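PDB 3L84: transketolase from Campylobacter jejuni, which belongs to the thiamine diphosphate-dependent transketolase family and forms a two-subunit assembly of chains with three domains each. Local coordinates for residues A425-L430 against F462-F468. Numbering follows the deposited sequence.
Sequences ARIAAL and FRAMPNF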
ATOM      1  N   ALA A 425       4.632  -7.448  -1.267  1.00  6.25           N
ATOM      2  CA  ALA A 425       5.603  -8.072  -0.381  1.00  6.06           C
ATOM      3  C   ALA A 425       4.974  -9.222   0.393  1.00  5.68           C
ATOM      4  O   ALA A 425       5.595 -10.257   0.623  1.00  6.25           O
ATOM      5  CB  ALA A 425       6.242  -7.036   0.564  1.00  6.51           C
ATOM      6  N   ARG A 426       3.725  -9.046   0.806  1.00  5.75           N
ATOM      7  CA  ARG A 426       3.043 -10.076   1.535  1.00  5.42           C
ATOM      8  C   ARG A 426       2.868 -11.328   0.692  1.00  5.34           C
ATOM      9  O   ARG A 426       2.972 -12.434   1.239  1.00  5.75           O
ATOM     10  CB  ARG A 426       1.688  -9.559   2.000  1.00  5.65           C
ATOM     11  CG  ARG A 426       1.117 -10.358   3.135  1.00  5.87           C
ATOM     12  CD  ARG A 426      -0.269  -9.823   3.599  1.00  4.60           C
ATOM     13  NE  ARG A 426      -0.611 -10.349   4.915  1.00  5.58           N
ATOM     14  CZ  ARG A 426      -1.469 -11.329   5.158  1.00  5.60           C
ATOM     15  NH1 ARG A 426      -2.128 -11.915   4.185  1.00  6.27           N
ATOM     16  NH2 ARG A 426      -1.672 -11.695   6.414  1.00  6.10           N
ATOM     17  N   ILE A 427       2.593 -11.199  -0.599  1.00  5.84           N
ATOM     18  CA  ILE A 427       2.518 -12.366  -1.472  1.00  6.01           C
ATOM     19  C   ILE A 427       3.881 -13.059  -1.564  1.00  5.71           C
ATOM     20  O   ILE A 427       3.953 -14.303  -1.576  1.00  5.80           O
ATOM     21  CB  ILE A 427       1.986 -11.991  -2.861  1.00  6.81           C
ATOM     22  CG1 ILE A 427       0.549 -11.480  -2.791  1.00 10.56           C
ATOM     23  CG2 ILE A 427       2.089 -13.181  -3.824  1.00 10.41           C
ATOM     24  CD1 ILE A 427      -0.488 -12.629  -2.634  1.00 14.02           C
ATOM     25  N   ALA A 428       4.964 -12.312  -1.639  1.00  5.76           N
ATOM     26  CA  ALA A 428       6.298 -12.920  -1.599  1.00  5.28           C
ATOM     27  C   ALA A 428       6.466 -13.778  -0.358  1.00  5.62           C
ATOM     28  O   ALA A 428       7.007 -14.898  -0.403  1.00  5.95           O
ATOM     29  CB  ALA A 428       7.374 -11.844  -1.684  1.00  6.07           C
ATOM     30  N   ALA A 429       6.061 -13.241   0.790  1.00  5.05           N
ATOM     31  CA  ALA A 429       6.142 -13.941   2.055  1.00  5.13           C
ATOM     32  C   ALA A 429       5.262 -15.175   2.076  1.00  5.58           C
ATOM     33  O   ALA A 429       5.697 -16.259   2.501  1.00  5.59           O
ATOM     34  CB  ALA A 429       5.807 -12.983   3.189  1.00  5.87           C
ATOM     35  N   LEU A 430       4.021 -15.055   1.627  1.00  6.04           N
ATOM     36  CA  LEU A 430       3.094 -16.185   1.565  1.00  6.55           C
ATOM     37  C   LEU A 430       3.675 -17.326   0.764  1.00  6.53           C
ATOM     38  O   LEU A 430       3.515 -18.497   1.132  1.00  8.53           O
ATOM     39  CB  LEU A 430       1.755 -15.717   0.958  1.00  6.62           C
ATOM     40  CG  LEU A 430       0.835 -15.005   1.976  1.00  7.82           C
ATOM     41  CD1 LEU A 430      -0.132 -14.018   1.263  1.00  8.50           C
ATOM     42  CD2 LEU A 430       0.067 -16.008   2.843  1.00  8.50           C
ATOM     43  N   PHE A 462       7.219  -4.817   8.950  1.00  6.34           N
ATOM     44  CA  PHE A 462       7.989  -5.885   8.347  1.00  7.05           C
ATOM     45  C   PHE A 462       8.365  -6.975   9.346  1.00  6.74           C
ATOM     46  O   PHE A 462       8.352  -8.154   8.987  1.00  8.10           O
ATOM     47  CB  PHE A 462       9.181  -5.332   7.542  1.00  7.99           C
ATOM     48  CG  PHE A 462       8.784  -4.963   6.181  1.00  9.67           C
ATOM     49  CD1 PHE A 462       8.112  -3.815   5.920  1.00 10.86           C
ATOM     50  CD2 PHE A 462       9.088  -5.839   5.137  1.00 12.92           C
ATOM     51  CE1 PHE A 462       7.644  -3.551   4.578  1.00 14.08           C
ATOM     52  CE2 PHE A 462       8.685  -5.566   3.860  1.00 14.59           C
ATOM     53  CZ  PHE A 462       7.933  -4.467   3.594  1.00 13.47           C
ATOM     54  N   ARG A 463       8.639  -6.624  10.586  1.00  5.90           N
ATOM     55  CA  ARG A 463       8.901  -7.631  11.593  1.00  5.74           C
ATOM     56  C   ARG A 463       7.662  -8.429  11.897  1.00  7.27           C
ATOM     57  O   ARG A 463       7.767  -9.661  12.075  1.00  9.56           O
ATOM     58  CB  ARG A 463       9.452  -7.004  12.855  1.00  6.70           C
ATOM     59  CG  ARG A 463      10.857  -6.472  12.655  1.00  6.42           C
ATOM     60  CD  ARG A 463      11.308  -5.724  13.872  1.00  7.22           C
ATOM     61  NE  ARG A 463      12.713  -5.325  13.775  1.00  7.21           N
ATOM     62  CZ  ARG A 463      13.266  -4.421  14.550  1.00  8.70           C
ATOM     63  NH1 ARG A 463      12.527  -3.718  15.394  1.00 10.76           N
ATOM     64  NH2 ARG A 463      14.566  -4.145  14.395  1.00 10.87           N
ATOM     65  N   ALA A 464       6.474  -7.830  11.895  1.00  6.26           N
ATOM     66  CA  ALA A 464       5.245  -8.548  12.201  1.00  6.40           C
ATOM     67  C   ALA A 464       4.805  -9.461  11.061  1.00  6.72           C
ATOM     68  O   ALA A 464       4.112 -10.449  11.301  1.00  6.89           O
ATOM     69  CB  ALA A 464       4.127  -7.581  12.521  1.00  7.43           C
HETATM   70  N   MSE A 465       5.118  -9.134   9.813  1.00  6.41           N
HETATM   71  CA  MSE A 465       4.770  -9.962   8.676  1.00  5.90           C
HETATM   72  C   MSE A 465       5.490 -11.313   8.745  1.00  6.11           C
HETATM   73  O   MSE A 465       6.731 -11.368   8.765  1.00  6.88           O
HETATM   74  CB  MSE A 465       5.132  -9.234   7.386  1.00  7.17           C
HETATM   75  CG  MSE A 465       4.797 -10.061   6.133  1.00  8.09           C
HETATM   76 SE   MSE A 465       4.993  -9.110   4.447  0.70 10.72          SE
HETATM   77  CE  MSE A 465       6.493  -7.909   4.853  1.00 11.56           C
ATOM     78  N   PRO A 466       4.738 -12.411   8.729  1.00  6.33           N
ATOM     79  CA  PRO A 466       5.401 -13.711   8.701  1.00  6.87           C
ATOM     80  C   PRO A 466       6.271 -13.945   7.478  1.00  6.38           C
ATOM     81  O   PRO A 466       6.056 -13.331   6.428  1.00  6.04           O
ATOM     82  CB  PRO A 466       4.217 -14.698   8.742  1.00  7.81           C
ATOM     83  CG  PRO A 466       3.125 -13.931   9.412  1.00  8.36           C
ATOM     84  CD  PRO A 466       3.280 -12.542   8.891  1.00  5.91           C
ATOM     85  N   ASN A 467       7.177 -14.917   7.590  1.00  7.55           N
ATOM     86  CA  ASN A 467       7.979 -15.388   6.464  1.00  7.22           C
ATOM     87  C   ASN A 467       8.797 -14.280   5.787  1.00  7.66           C
ATOM     88  O   ASN A 467       8.921 -14.257   4.580  1.00  7.80           O
ATOM     89  CB  ASN A 467       7.134 -16.098   5.382  1.00  7.41           C
ATOM     90  CG  ASN A 467       6.527 -17.380   5.825  1.00  9.46           C
ATOM     91  OD1 ASN A 467       6.918 -17.953   6.864  1.00 11.72           O
ATOM     92  ND2 ASN A 467       5.623 -17.905   5.013  1.00  9.43           N
ATOM     93  N   PHE A 468       9.337 -13.386   6.588  1.00  7.65           N
ATOM     94  CA  PHE A 468      10.229 -12.324   6.152  1.00  8.62           C
ATOM     95  C   PHE A 468      11.335 -12.213   7.137  1.00 10.58           C
ATOM     96  O   PHE A 468      11.112 -12.304   8.387  1.00 12.76           O
ATOM     97  CB  PHE A 468       9.547 -10.949   6.114  1.00 11.31           C
ATOM     98  CG  PHE A 468       9.514 -10.313   4.758  1.00  9.38           C
ATOM     99  CD1 PHE A 468       8.444 -10.519   3.963  1.00 15.48           C
ATOM    100  CD2 PHE A 468      10.601  -9.617   4.245  1.00 15.51           C
ATOM    101  CE1 PHE A 468       8.373 -10.009   2.764  1.00 15.39           C
ATOM    102  CE2 PHE A 468      10.497  -9.055   2.963  1.00 13.64           C
ATOM    103  CZ  PHE A 468       9.412  -9.285   2.232  1.00 11.19           C
TER
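Ala429 presses its methyl group into the bend that follows helix 458-464, where Pro466, Asn467 and Phe468 close round it. Ala429 CB lies 3.3 Å from Pro466 O and 3.7 Å from Phe468 CD1, so the small side chain lets the helix backbone come close: the CA atoms of Ala429 and Asn467 are 5.0 Å apart. One turn earlier the gap is filled by Met465, present as selenomethionine. Its CG stands anti to the backbone N (chi1 180°) and chi2 is also extended, which carries Met465 SE across to 3.6 Å from Arg426 CA; the bend at chi3 then brings CE near Ala425 CB. Arg426, buried, meets the selenium through CA and CB, and its extended chain runs on to the second subunit, where NE forms a salt bridge with Glu457 of that subunit. The Phe468 ring meets the helix with its edge, CE1 lying 3.5 Å from Ala425 O almost in the ring plane, while Phe462 CD2 sits over one face, offset toward the rim.

Toward the partly exposed side, at Asn467 and Leu430, the contact thins to a single polar bond, and Leu430 barely touches. Asn467, in a left-handed backbone conformation, donates from ND2 to Ala429 O at 3.0 Å. The N-H points fairly straight at the oxygen (153°), which lies near the amide plane, yet the donor stands above the carbonyl plane.

Within the pyrimidine binding domain, the contact joins helix 418-431 to the connection between helix 458-464 and edge strand 469-471, with Phe437 and Phe439 of strand 436-440 packing against Phe468 and Phe462.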